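PDB 2R6H: NADH:ubiquinone oxidoreductase, Na translocating, F subunit from Porphyromonas gingivalis, which is a flavoprotein of the oxidoreductase family that binds flavin-adenine dinucleotide and also carries an NAD-binding type of domain. Local coordinates for residues K8-E13 and K30-E35; V20-K25 and R66-K71; M37-G42 and N93-G98; D156-Y161 and E254-Y259. One frame throughout, in Å; residues are numbered along the deposited sequence.

Contact 1 of 4, residues K8-E13 and K30-E35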
loop_
_atom_site.group_PDB
_atom_site.type_symbol
_atom_site.label_atom_id
_atom_site.label_comp_id
_atom_site.label_asym_id
_atom_site.label_seq_id
_atom_site.Cartn_x
_atom_site.Cartn_y
_atom_site.Cartn_z
ATOM N N LYS A 8 4.515 21.991 7.789
ATOM C CA LYS A 8 3.915 22.471 6.539
ATOM C C LYS A 8 2.576 21.834 6.182
ATOM O O LYS A 8 2.430 20.620 6.211
ATOM C CB LYS A 8 4.894 22.282 5.381
ATOM C CG LYS A 8 6.055 23.230 5.445
ATOM C CD LYS A 8 7.027 23.044 4.308
ATOM C CE LYS A 8 8.157 24.068 4.422
ATOM N NZ LYS A 8 9.268 23.802 3.461
ATOM N N GLU A 9 1.610 22.667 5.805
ATOM C CA GLU A 9 0.244 22.208 5.553
ATOM C C GLU A 9 -0.497 22.943 4.428
ATOM O O GLU A 9 -0.649 24.164 4.469
ATOM C CB GLU A 9 -0.572 22.300 6.840
ATOM C CG GLU A 9 -2.071 22.369 6.620
ATOM C CD GLU A 9 -2.854 22.156 7.907
ATOM O OE1 GLU A 9 -3.281 23.169 8.517
ATOM O OE2 GLU A 9 -3.039 20.979 8.304
ATOM N N TRP A 10 -0.966 22.186 3.434
ATOM C CA TRP A 10 -1.771 22.724 2.332
ATOM C C TRP A 10 -3.208 22.282 2.431
ATOM O O TRP A 10 -3.511 21.300 3.092
ATOM C CB TRP A 10 -1.260 22.228 0.980
ATOM C CG TRP A 10 0.157 22.550 0.710
ATOM C CD1 TRP A 10 0.644 23.663 0.087
ATOM C CD2 TRP A 10 1.294 21.755 1.041
ATOM N NE1 TRP A 10 2.011 23.605 0.013
ATOM C CE2 TRP A 10 2.433 22.437 0.599
ATOM C CE3 TRP A 10 1.446 20.514 1.676
ATOM C CZ2 TRP A 10 3.718 21.941 0.764
ATOM C CZ3 TRP A 10 2.724 20.019 1.845
ATOM C CH2 TRP A 10 3.843 20.731 1.389
ATOM N N GLU A 11 -4.095 22.999 1.756
ATOM C CA GLU A 11 -5.414 22.454 1.515
ATOM C C GLU A 11 -5.462 21.997 0.066
ATOM O O GLU A 11 -5.115 22.737 -0.848
ATOM C CB GLU A 11 -6.531 23.440 1.871
ATOM C CG GLU A 11 -7.319 24.007 0.702
ATOM C CD GLU A 11 -7.080 25.501 0.503
ATOM O OE1 GLU A 11 -8.085 26.249 0.477
ATOM O OE2 GLU A 11 -5.899 25.925 0.382
ATOM N N CYS A 12 -5.860 20.749 -0.134
ATOM C CA CYS A 12 -5.772 20.143 -1.447
ATOM C C CYS A 12 -7.140 19.795 -1.999
ATOM O O CYS A 12 -8.069 19.496 -1.251
ATOM C CB CYS A 12 -4.917 18.884 -1.373
ATOM S SG CYS A 12 -3.337 19.118 -0.549
ATOM N N GLU A 13 -7.247 19.843 -3.320
ATOM C CA GLU A 13 -8.429 19.366 -4.007
ATOM C C GLU A 13 -8.287 17.890 -4.394
ATOM O O GLU A 13 -7.256 17.458 -4.921
ATOM C CB GLU A 13 -8.705 20.204 -5.252
ATOM C CG GLU A 13 -10.070 19.936 -5.864
ATOM C CD GLU A 13 -10.062 20.026 -7.375
ATOM O OE1 GLU A 13 -10.714 19.178 -8.031
ATOM O OE2 GLU A 13 -9.395 20.941 -7.905
ATOM N N LYS A 30 -4.544 17.198 -5.216
ATOM C CA LYS A 30 -3.685 18.184 -5.877
ATOM C C LYS A 30 -3.410 19.394 -4.986
ATOM O O LYS A 30 -4.319 19.904 -4.326
ATOM C CB LYS A 30 -4.313 18.640 -7.205
ATOM C CG LYS A 30 -3.427 19.542 -8.061
ATOM C CD LYS A 30 -4.204 20.150 -9.232
ATOM C CE LYS A 30 -5.312 21.078 -8.723
ATOM N NZ LYS A 30 -5.907 21.948 -9.785
ATOM N N LEU A 31 -2.164 19.862 -4.967
ATOM C CA LEU A 31 -1.819 21.036 -4.164
ATOM C C LEU A 31 -2.240 22.305 -4.878
ATOM O O LEU A 31 -2.483 22.272 -6.088
ATOM C CB LEU A 31 -0.330 21.055 -3.802
ATOM C CG LEU A 31 0.001 20.298 -2.503
ATOM C CD1 LEU A 31 -0.417 18.847 -2.612
ATOM C CD2 LEU A 31 1.465 20.391 -2.134
ATOM N N PRO A 32 -2.368 23.419 -4.132
ATOM C CA PRO A 32 -2.704 24.724 -4.727
ATOM C C PRO A 32 -1.752 25.030 -5.879
ATOM O O PRO A 32 -0.612 24.564 -5.825
ATOM C CB PRO A 32 -2.449 25.708 -3.581
ATOM C CG PRO A 32 -2.653 24.912 -2.342
ATOM C CD PRO A 32 -2.221 23.496 -2.665
ATOM N N GLU A 33 -2.181 25.780 -6.893
ATOM C CA GLU A 33 -1.300 26.060 -8.034
ATOM C C GLU A 33 0.087 26.544 -7.624
ATOM O O GLU A 33 0.239 27.312 -6.674
ATOM C CB GLU A 33 -1.931 27.038 -9.030
ATOM C CG GLU A 33 -2.310 26.382 -10.363
ATOM C CD GLU A 33 -2.822 27.377 -11.396
ATOM O OE1 GLU A 33 -2.070 27.695 -12.345
ATOM O OE2 GLU A 33 -3.976 27.840 -11.256
ATOM N N GLY A 34 1.097 26.066 -8.347
ATOM C CA GLY A 34 2.478 26.428 -8.078
ATOM C C GLY A 34 2.966 26.056 -6.688
ATOM O O GLY A 34 4.003 26.541 -6.241
ATOM N N GLU A 35 2.214 25.210 -5.994
ATOM C CA GLU A 35 2.674 24.663 -4.730
ATOM C C GLU A 35 3.258 23.292 -5.006
ATOM O O GLU A 35 2.905 22.651 -5.994
ATOM C CB GLU A 35 1.530 24.555 -3.722
ATOM C CG GLU A 35 0.964 25.892 -3.240
ATOM C CD GLU A 35 1.831 26.570 -2.185
ATOM O OE1 GLU A 35 1.269 27.293 -1.331
ATOM O OE2 GLU A 35 3.065 26.379 -2.204
#
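L31 sets its CD2 methyl over one face of the W10 indole, 3.6 Å from the centroid of the five-membered ring and 16° off the normal, a CH-pi contact. Its other methyl meets sulfur, CD1 of L31 lying 3.6 Å from C12 SG. A branched leucine can serve both neighbours at once, and this is the close-packed part. Next to it along the strand the backbones pair: E13 N donates to K30 O at 3.1 Å, and K30 N to E13 O.

Toward solvent the fit is looser. The E35 carboxylate, steeply inclined to the indole, meets its edge with CD 3.7 Å from W10 NE1. E13 and K30 run side by side, with E13 OE2 and K30 NZ 4.1 Å apart, too far for a salt bridge. From P32 to E35 a type II turn reverses the chain, G34 holding the positive phi of its third position. The arrangement is the open end of an antiparallel beta hairpin, whose first strand also bonds to strand 140-147.

Contact 2 of 4, residues V20-K25 and R66-K71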
loop_
_atom_site.group_PDB
_atom_site.type_symbol
_atom_site.label_atom_id
_atom_site.label_comp_id
_atom_site.label_asym_id
_atom_site.label_seq_id
_atom_site.Cartn_x
_atom_site.Cartn_y
_atom_site.Cartn_z
ATOM N N VAL A 20 -9.250 0.723 -6.336
ATOM C CA VAL A 20 -8.157 0.154 -7.101
ATOM C C VAL A 20 -8.042 -1.372 -6.791
ATOM O O VAL A 20 -7.496 -2.162 -7.569
ATOM C CB VAL A 20 -6.880 0.987 -6.850
ATOM C CG1 VAL A 20 -6.007 0.378 -5.756
ATOM C CG2 VAL A 20 -6.122 1.184 -8.132
ATOM N N SER A 21 -8.606 -1.773 -5.655
ATOM C CA SER A 21 -8.859 -3.176 -5.352
ATOM C C SER A 21 -10.133 -3.168 -4.553
ATOM O O SER A 21 -10.828 -2.161 -4.529
ATOM C CB SER A 21 -7.761 -3.750 -4.490
ATOM O OG SER A 21 -7.865 -3.189 -3.202
ATOM N N THR A 22 -10.435 -4.257 -3.859
ATOM C CA THR A 22 -11.693 -4.294 -3.111
ATOM C C THR A 22 -11.727 -3.363 -1.888
ATOM O O THR A 22 -12.755 -2.771 -1.573
ATOM C CB THR A 22 -12.067 -5.696 -2.674
ATOM O OG1 THR A 22 -12.363 -6.487 -3.829
ATOM C CG2 THR A 22 -13.303 -5.633 -1.796
ATOM N N PHE A 23 -10.597 -3.228 -1.212
ATOM C CA PHE A 23 -10.560 -2.410 -0.024
ATOM C C PHE A 23 -9.485 -1.310 -0.056
ATOM O O PHE A 23 -9.164 -0.694 0.974
ATOM C CB PHE A 23 -10.391 -3.309 1.181
ATOM C CG PHE A 23 -11.510 -4.261 1.363
ATOM C CD1 PHE A 23 -12.812 -3.801 1.461
ATOM C CD2 PHE A 23 -11.273 -5.617 1.445
ATOM C CE1 PHE A 23 -13.864 -4.690 1.635
ATOM C CE2 PHE A 23 -12.317 -6.505 1.615
ATOM C CZ PHE A 23 -13.607 -6.046 1.711
ATOM N N ILE A 24 -8.932 -1.047 -1.236
ATOM C CA ILE A 24 -7.989 0.056 -1.375
ATOM C C ILE A 24 -8.415 1.030 -2.466
ATOM O O ILE A 24 -8.484 0.676 -3.646
ATOM C CB ILE A 24 -6.580 -0.451 -1.631
ATOM C CG1 ILE A 24 -6.293 -1.597 -0.668
ATOM C CG2 ILE A 24 -5.591 0.676 -1.431
ATOM C CD1 ILE A 24 -5.000 -2.289 -0.914
ATOM N N LYS A 25 -8.739 2.249 -2.051
ATOM C CA LYS A 25 -8.982 3.331 -2.989
ATOM C C LYS A 25 -7.669 4.019 -3.329
ATOM O O LYS A 25 -6.786 4.170 -2.474
ATOM C CB LYS A 25 -9.971 4.344 -2.421
ATOM C CG LYS A 25 -11.384 4.042 -2.794
ATOM C CD LYS A 25 -12.364 4.776 -1.909
ATOM C CE LYS A 25 -13.784 4.474 -2.341
ATOM N NZ LYS A 25 -13.965 4.731 -3.798
ATOM N N ARG A 66 -17.578 -4.475 -5.763
ATOM C CA ARG A 66 -18.644 -4.377 -4.792
ATOM C C ARG A 66 -19.062 -5.771 -4.264
ATOM O O ARG A 66 -19.641 -5.889 -3.183
ATOM C CB ARG A 66 -19.778 -3.444 -5.275
ATOM C CG ARG A 66 -21.054 -4.096 -5.783
ATOM C CD ARG A 66 -22.125 -3.021 -5.959
ATOM N NE ARG A 66 -21.561 -1.931 -6.736
ATOM C CZ ARG A 66 -21.691 -1.811 -8.051
ATOM N NH1 ARG A 66 -22.405 -2.684 -8.748
ATOM N NH2 ARG A 66 -21.123 -0.792 -8.673
ATOM N N GLY A 67 -18.679 -6.822 -4.990
ATOM C CA GLY A 67 -19.037 -8.193 -4.647
ATOM C C GLY A 67 -18.784 -8.635 -3.211
ATOM O O GLY A 67 -19.658 -9.238 -2.584
ATOM N N ASP A 68 -17.598 -8.352 -2.682
ATOM C CA ASP A 68 -17.282 -8.743 -1.312
ATOM C C ASP A 68 -18.028 -7.911 -0.274
ATOM O O ASP A 68 -18.352 -8.399 0.812
ATOM C CB ASP A 68 -15.780 -8.671 -1.066
ATOM C CG ASP A 68 -15.038 -9.887 -1.607
ATOM O OD1 ASP A 68 -15.651 -10.669 -2.385
ATOM O OD2 ASP A 68 -13.846 -10.059 -1.243
ATOM N N TRP A 69 -18.278 -6.649 -0.613
ATOM C CA TRP A 69 -19.046 -5.736 0.227
ATOM C C TRP A 69 -20.466 -6.225 0.380
ATOM O O TRP A 69 -21.068 -6.020 1.421
ATOM C CB TRP A 69 -19.095 -4.345 -0.389
ATOM C CG TRP A 69 -17.782 -3.692 -0.484
ATOM C CD1 TRP A 69 -16.728 -4.083 -1.246
ATOM C CD2 TRP A 69 -17.362 -2.507 0.192
ATOM N NE1 TRP A 69 -15.677 -3.224 -1.079
ATOM C CE2 TRP A 69 -16.047 -2.241 -0.194
ATOM C CE3 TRP A 69 -17.985 -1.650 1.105
ATOM C CZ2 TRP A 69 -15.324 -1.161 0.289
ATOM C CZ3 TRP A 69 -17.265 -0.575 1.580
ATOM C CH2 TRP A 69 -15.950 -0.342 1.174
ATOM N N ASP A 70 -21.016 -6.844 -0.661
ATOM C CA ASP A 70 -22.348 -7.423 -0.564
ATOM C C ASP A 70 -22.289 -8.622 0.372
ATOM O O ASP A 70 -23.123 -8.774 1.256
ATOM C CB ASP A 70 -22.871 -7.863 -1.942
ATOM C CG ASP A 70 -22.955 -6.710 -2.951
ATOM O OD1 ASP A 70 -22.814 -6.970 -4.181
ATOM O OD2 ASP A 70 -23.173 -5.549 -2.517
ATOM N N LYS A 71 -21.291 -9.470 0.168
ATOM C CA LYS A 71 -21.140 -10.671 0.970
ATOM C C LYS A 71 -21.051 -10.348 2.440
ATOM O O LYS A 71 -21.815 -10.882 3.234
ATOM C CB LYS A 71 -19.907 -11.443 0.539
ATOM C CG LYS A 71 -20.078 -12.133 -0.795
ATOM C CD LYS A 71 -18.807 -12.869 -1.215
ATOM C CE LYS A 71 -19.034 -13.721 -2.456
ATOM N NZ LYS A 71 -18.119 -14.893 -2.467
#
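F23 overlaps the W69 indole near its rim, CE1 of F23 lying 3.6 Å from W69 NE1 and over one face of the ring system. The two planes meet at 42° with centroids 5.1 Å apart, an oblique aromatic pair. With CG anti to the carbonyl carbon (chi1 -62°), the phenyl ring lies beside the preceding residue, T22: the T22 CG2 methyl sits over the centre of the ring. The same methyl reaches W69 NE1 at 3.5 Å and D68 CB at 4.0 Å, so a beta-branched threonine fills the angle between the two aromatics and the helix.

The indole edge does the polar work. W69 NE1 donates to T22 O at 3.0 Å, the N-H...O angle being 148°, with the oxygen close to the ring plane. Tryptophan suits this place because one residue offers both a broad apolar surface and a donor for a buried carbonyl. The hydroxyl of T22 is engaged by E199.

Residues 20-23 link strands 9-19 and 24-30, and helix 66-71 packs against this link through D68 and W69. W69 also meets the ring of W75, while F23 bonds through its backbone to I107 and touches R106, tying the link to the end of strand 100-106.

Contact 3 of 4, residues M37-G42 and N93-G98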
loop_
_atom_site.group_PDB
_atom_site.type_symbol
_atom_site.label_atom_id
_atom_site.label_comp_id
_atom_site.label_asym_id
_atom_site.label_seq_id
_atom_site.Cartn_x
_atom_site.Cartn_y
_atom_site.Cartn_z
HETATM N N MSE A 37 5.266 19.674 -2.850
HETATM C CA MSE A 37 5.841 18.986 -1.699
HETATM C C MSE A 37 7.125 18.237 -2.074
HETATM O O MSE A 37 7.102 17.282 -2.860
HETATM C CB MSE A 37 4.830 18.030 -1.070
HETATM C CG MSE A 37 5.254 17.491 0.284
HETATM SE SE MSE A 37 4.270 15.878 0.788
HETATM C CE MSE A 37 2.501 16.659 1.058
ATOM N N ASN A 38 8.242 18.712 -1.526
ATOM C CA ASN A 38 9.524 18.049 -1.657
ATOM C C ASN A 38 9.548 16.894 -0.691
ATOM O O ASN A 38 9.433 17.107 0.510
ATOM C CB ASN A 38 10.651 19.004 -1.268
ATOM C CG ASN A 38 10.514 20.364 -1.913
ATOM O OD1 ASN A 38 9.973 20.483 -3.012
ATOM N ND2 ASN A 38 11.010 21.406 -1.236
ATOM N N PHE A 39 9.697 15.673 -1.187
ATOM C CA PHE A 39 9.796 14.542 -0.277
ATOM C C PHE A 39 10.740 13.477 -0.786
ATOM O O PHE A 39 11.004 13.414 -1.973
ATOM C CB PHE A 39 8.411 13.949 0.012
ATOM C CG PHE A 39 7.753 13.305 -1.178
ATOM C CD1 PHE A 39 7.742 11.929 -1.321
ATOM C CD2 PHE A 39 7.128 14.072 -2.144
ATOM C CE1 PHE A 39 7.124 11.336 -2.410
ATOM C CE2 PHE A 39 6.509 13.475 -3.238
ATOM C CZ PHE A 39 6.509 12.111 -3.370
ATOM N N LYS A 40 11.263 12.655 0.115
ATOM C CA LYS A 40 12.045 11.496 -0.301
ATOM C C LYS A 40 11.120 10.267 -0.372
ATOM O O LYS A 40 10.176 10.161 0.413
ATOM C CB LYS A 40 13.238 11.278 0.642
ATOM C CG LYS A 40 14.273 12.412 0.604
ATOM C CD LYS A 40 15.521 12.126 1.451
ATOM C CE LYS A 40 16.583 11.263 0.715
ATOM N NZ LYS A 40 17.631 12.051 -0.047
ATOM N N SER A 41 11.371 9.355 -1.312
ATOM C CA SER A 41 10.426 8.261 -1.592
ATOM C C SER A 41 10.253 7.312 -0.431
ATOM O O SER A 41 11.220 6.723 0.048
ATOM C CB SER A 41 10.871 7.462 -2.799
ATOM O OG SER A 41 11.398 8.336 -3.766
ATOM N N GLY A 42 9.016 7.144 0.013
ATOM C CA GLY A 42 8.774 6.316 1.168
ATOM C C GLY A 42 8.400 7.138 2.377
ATOM O O GLY A 42 8.078 6.578 3.424
ATOM N N ASN A 93 3.368 8.004 -5.313
ATOM C CA ASN A 93 4.012 8.438 -6.534
ATOM C C ASN A 93 5.415 8.880 -6.195
ATOM O O ASN A 93 5.733 9.127 -5.037
ATOM C CB ASN A 93 3.229 9.560 -7.221
ATOM C CG ASN A 93 3.390 9.550 -8.750
ATOM O OD1 ASN A 93 4.070 8.687 -9.320
ATOM N ND2 ASN A 93 2.755 10.519 -9.416
ATOM N N TYR A 94 6.261 8.955 -7.211
ATOM C CA TYR A 94 7.643 9.339 -7.010
ATOM C C TYR A 94 7.775 10.846 -6.889
ATOM O O TYR A 94 6.899 11.598 -7.325
ATOM C CB TYR A 94 8.536 8.750 -8.109
ATOM C CG TYR A 94 8.379 9.338 -9.490
ATOM C CD1 TYR A 94 9.399 9.215 -10.428
ATOM C CD2 TYR A 94 7.229 10.021 -9.863
ATOM C CE1 TYR A 94 9.281 9.741 -11.697
ATOM C CE2 TYR A 94 7.105 10.564 -11.136
ATOM C CZ TYR A 94 8.137 10.421 -12.052
ATOM O OH TYR A 94 8.039 10.959 -13.326
ATOM N N PRO A 95 8.863 11.290 -6.261
ATOM C CA PRO A 95 9.048 12.688 -5.864
ATOM C C PRO A 95 9.092 13.644 -7.040
ATOM O O PRO A 95 9.022 14.859 -6.836
ATOM C CB PRO A 95 10.396 12.667 -5.150
ATOM C CG PRO A 95 10.540 11.275 -4.691
ATOM C CD PRO A 95 9.956 10.439 -5.772
ATOM N N ALA A 96 9.207 13.099 -8.247
ATOM C CA ALA A 96 9.277 13.927 -9.447
ATOM C C ALA A 96 7.940 14.613 -9.753
ATOM O O ALA A 96 7.895 15.571 -10.528
ATOM C CB ALA A 96 9.759 13.115 -10.639
ATOM N N GLU A 97 6.855 14.121 -9.154
ATOM C CA GLU A 97 5.585 14.835 -9.231
ATOM C C GLU A 97 5.280 15.510 -7.901
ATOM O O GLU A 97 5.019 14.850 -6.902
ATOM C CB GLU A 97 4.436 13.927 -9.651
ATOM C CG GLU A 97 3.088 14.633 -9.559
ATOM C CD GLU A 97 3.042 15.954 -10.340
ATOM O OE1 GLU A 97 2.801 17.030 -9.724
ATOM O OE2 GLU A 97 3.244 15.914 -11.576
ATOM N N GLY A 98 5.308 16.838 -7.915
ATOM C CA GLY A 98 5.262 17.625 -6.702
ATOM C C GLY A 98 3.894 17.972 -6.156
ATOM O O GLY A 98 3.716 17.968 -4.943
#
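The F39 ring carries the P95 pyrrolidine over one face and meets backbone oxygens around its rim. CB and CG of P95 lie above the phenyl, CG of P95 being 4.1 Å from F39 CE1, and the two side chains stand at about a right angle; S41 OG lies against P95 CG and CD. At the edge, near the ring plane, N93 O is 3.5 Å from F39 CZ and E97 O is 4.2 Å from F39 CE2. The ring reaches this place because CG of F39 is wedged between its own backbone N and carbonyl carbon (chi1 67°), which swings it toward 93-98. The Y94 ring faces another way: the A96 methyl lies over it, and R180 makes a cation-pi contact with it.

P95 suits a type I turn from Y94 to E97, since its ring fixes phi near the value needed; E97 N closes the turn on Y94 O. E97 OE1 then accepts from N99 N and I100 N. Between the two loops M37 N, of a selenomethionine, donates to G98 O at 3.1 Å, with an almost straight N-H...O but the donor well above the carbonyl plane.

One backbone bond thus pins an end of a mostly apolar contact. N93 O probably gains from the slightly positive hydrogens of the phenyl edge, whereas the face takes the saturated proline.

Contact 4 of 4, residues D156-Y161 and E254-Y259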
loop_
_atom_site.group_PDB
_atom_site.type_symbol
_atom_site.label_atom_id
_atom_site.label_comp_id
_atom_site.label_asym_id
_atom_site.label_seq_id
_atom_site.Cartn_x
_atom_site.Cartn_y
_atom_site.Cartn_z
ATOM N N ASP A 156 25.292 -0.259 -3.628
ATOM C CA ASP A 156 25.145 -0.984 -4.886
ATOM C C ASP A 156 24.441 -2.320 -4.665
ATOM O O ASP A 156 24.292 -3.118 -5.592
ATOM C CB ASP A 156 26.510 -1.206 -5.538
ATOM C CG ASP A 156 27.242 0.093 -5.814
ATOM O OD1 ASP A 156 26.587 1.067 -6.241
ATOM O OD2 ASP A 156 28.473 0.140 -5.603
ATOM N N ALA A 157 24.010 -2.550 -3.431
ATOM C CA ALA A 157 23.467 -3.852 -3.016
ATOM C C ALA A 157 22.248 -4.308 -3.819
ATOM O O ALA A 157 21.536 -3.489 -4.396
ATOM C CB ALA A 157 23.117 -3.807 -1.545
ATOM N N GLU A 158 21.991 -5.611 -3.852
ATOM C CA GLU A 158 20.742 -6.078 -4.439
ATOM C C GLU A 158 19.581 -5.634 -3.567
ATOM O O GLU A 158 19.689 -5.634 -2.349
ATOM C CB GLU A 158 20.716 -7.601 -4.579
ATOM C CG GLU A 158 19.417 -8.123 -5.185
ATOM C CD GLU A 158 19.369 -9.644 -5.325
ATOM O OE1 GLU A 158 20.427 -10.310 -5.171
ATOM O OE2 GLU A 158 18.257 -10.165 -5.601
HETATM N N MSE A 159 18.474 -5.256 -4.192
HETATM C CA MSE A 159 17.276 -4.936 -3.446
HETATM C C MSE A 159 16.196 -5.981 -3.700
HETATM O O MSE A 159 15.995 -6.430 -4.833
HETATM C CB MSE A 159 16.752 -3.561 -3.837
HETATM C CG MSE A 159 17.831 -2.527 -4.116
HETATM SE SE MSE A 159 17.159 -0.673 -4.133
HETATM C CE MSE A 159 18.109 -0.007 -5.721
ATOM N N LEU A 160 15.511 -6.365 -2.629
ATOM C CA LEU A 160 14.333 -7.216 -2.721
ATOM C C LEU A 160 13.170 -6.549 -2.000
ATOM O O LEU A 160 13.205 -6.394 -0.779
ATOM C CB LEU A 160 14.610 -8.580 -2.098
ATOM C CG LEU A 160 13.728 -9.750 -2.540
ATOM C CD1 LEU A 160 14.427 -11.079 -2.262
ATOM C CD2 LEU A 160 12.373 -9.692 -1.855
ATOM N N TYR A 161 12.150 -6.145 -2.757
ATOM C CA TYR A 161 10.960 -5.506 -2.197
ATOM C C TYR A 161 9.863 -6.522 -1.914
ATOM O O TYR A 161 9.570 -7.379 -2.743
ATOM C CB TYR A 161 10.436 -4.432 -3.149
ATOM C CG TYR A 161 11.211 -3.144 -3.081
ATOM C CD1 TYR A 161 12.372 -2.965 -3.819
ATOM C CD2 TYR A 161 10.787 -2.105 -2.265
ATOM C CE1 TYR A 161 13.082 -1.788 -3.742
ATOM C CE2 TYR A 161 11.489 -0.924 -2.183
ATOM C CZ TYR A 161 12.634 -0.768 -2.923
ATOM O OH TYR A 161 13.325 0.419 -2.833
ATOM N N GLU A 254 22.289 -12.783 2.392
ATOM C CA GLU A 254 22.611 -11.853 3.466
ATOM C C GLU A 254 23.230 -10.542 2.954
ATOM O O GLU A 254 23.538 -9.630 3.735
ATOM C CB GLU A 254 23.508 -12.533 4.508
ATOM C CG GLU A 254 24.926 -12.848 4.036
ATOM C CD GLU A 254 25.037 -14.095 3.163
ATOM O OE1 GLU A 254 24.015 -14.771 2.908
ATOM O OE2 GLU A 254 26.167 -14.405 2.730
ATOM N N ASP A 255 23.389 -10.455 1.636
ATOM C CA ASP A 255 23.965 -9.281 0.995
ATOM C C ASP A 255 22.870 -8.440 0.388
ATOM O O ASP A 255 23.126 -7.476 -0.335
ATOM C CB ASP A 255 24.919 -9.697 -0.119
ATOM C CG ASP A 255 26.146 -10.399 0.402
ATOM O OD1 ASP A 255 26.335 -10.391 1.642
ATOM O OD2 ASP A 255 26.916 -10.952 -0.421
ATOM N N ILE A 256 21.640 -8.831 0.660
ATOM C CA ILE A 256 20.507 -8.172 0.060
ATOM C C ILE A 256 19.941 -7.175 1.052
ATOM O O ILE A 256 19.987 -7.400 2.261
ATOM C CB ILE A 256 19.428 -9.200 -0.329
ATOM C CG1 ILE A 256 19.996 -10.228 -1.312
ATOM C CG2 ILE A 256 18.199 -8.507 -0.912
ATOM C CD1 ILE A 256 18.987 -11.274 -1.750
ATOM N N GLU A 257 19.441 -6.060 0.538
ATOM C CA GLU A 257 18.653 -5.153 1.346
ATOM C C GLU A 257 17.208 -5.502 1.081
ATOM O O GLU A 257 16.799 -5.672 -0.064
ATOM C CB GLU A 257 18.955 -3.689 1.002
ATOM C CG GLU A 257 20.165 -3.124 1.754
ATOM C CD GLU A 257 20.942 -2.072 0.968
ATOM O OE1 GLU A 257 20.379 -1.520 -0.016
ATOM O OE2 GLU A 257 22.118 -1.811 1.349
ATOM N N TYR A 258 16.449 -5.644 2.159
ATOM C CA TYR A 258 15.046 -6.017 2.096
ATOM C C TYR A 258 14.167 -4.818 2.427
ATOM O O TYR A 258 14.165 -4.327 3.558
ATOM C CB TYR A 258 14.777 -7.150 3.085
ATOM C CG TYR A 258 15.490 -8.412 2.706
ATOM C CD1 TYR A 258 16.785 -8.650 3.118
ATOM C CD2 TYR A 258 14.880 -9.357 1.906
ATOM C CE1 TYR A 258 17.448 -9.794 2.749
ATOM C CE2 TYR A 258 15.532 -10.507 1.539
ATOM C CZ TYR A 258 16.814 -10.717 1.961
ATOM O OH TYR A 258 17.459 -11.865 1.589
ATOM N N TYR A 259 13.423 -4.325 1.449
ATOM C CA TYR A 259 12.469 -3.275 1.752
ATOM C C TYR A 259 11.077 -3.867 1.736
ATOM O O TYR A 259 10.599 -4.294 0.701
ATOM C CB TYR A 259 12.604 -2.115 0.761
ATOM C CG TYR A 259 13.991 -1.507 0.746
ATOM C CD1 TYR A 259 14.299 -0.395 1.522
ATOM C CD2 TYR A 259 14.999 -2.060 -0.024
ATOM C CE1 TYR A 259 15.575 0.146 1.515
ATOM C CE2 TYR A 259 16.271 -1.522 -0.038
ATOM C CZ TYR A 259 16.554 -0.424 0.729
ATOM O OH TYR A 259 17.824 0.088 0.699
#
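Similar first torsions, with CG anti to the carbonyl carbon (chi1 -79° in Y161 and -58° in Y259), bring these tyrosines together on one face of a parallel, Rossmann-like sheet. Their planes are 21° apart but slid, so that Y161 covers mainly the base of its partner: CE2 of Y161 is 3.4 Å from Y259 CB. M159, a selenomethionine, lies on the same face, its SE 4.3 Å from Y259 CE2 in an oblique Met-aromatic contact.

The two parallel strands are joined by E257 N to E158 O (2.9 Å), L160 N to E257 O (3.0 Å) and Y259 N to L160 O (3.0 Å). On the other face L160 bridges two neighbours: its CB touches I256 CG2 at 3.8 Å, and its CD1 touches Y258 CE2 at 4.0 Å. E158 extends alongside I256, which leaves its carboxylate to K187 and Y246. E257 is tied to R186 and T155, while Y259 OH, also bonded to Q153 N, donates to E257 OE1 at 3.1 Å from above the carboxylate plane.

Overall arrangement
Contacts 1 and 2 lie at opposite ends of the hairpin of strands 9-19 and 24-30, their centres about 30 Å apart. Contact 1 runs directly into contact 3, about 14 Å between centres: W10 CZ3 meets M37 CE at 3.5 Å, so the W10 indole of the strand and the selenomethionine M37 of the loop share an apolar patch. Contact 4 belongs to the parallel sheet of the other domain, and its nearest atoms are about 7 Å from contact 3. Q174 on helix 168-181 spans that gap, bonding to S41 O on one side and Y161 OH on the other. The side chains of F23, F39 and Y161 stand about 9, 11 and 14 Å from the bound FAD, so none of the three touches it.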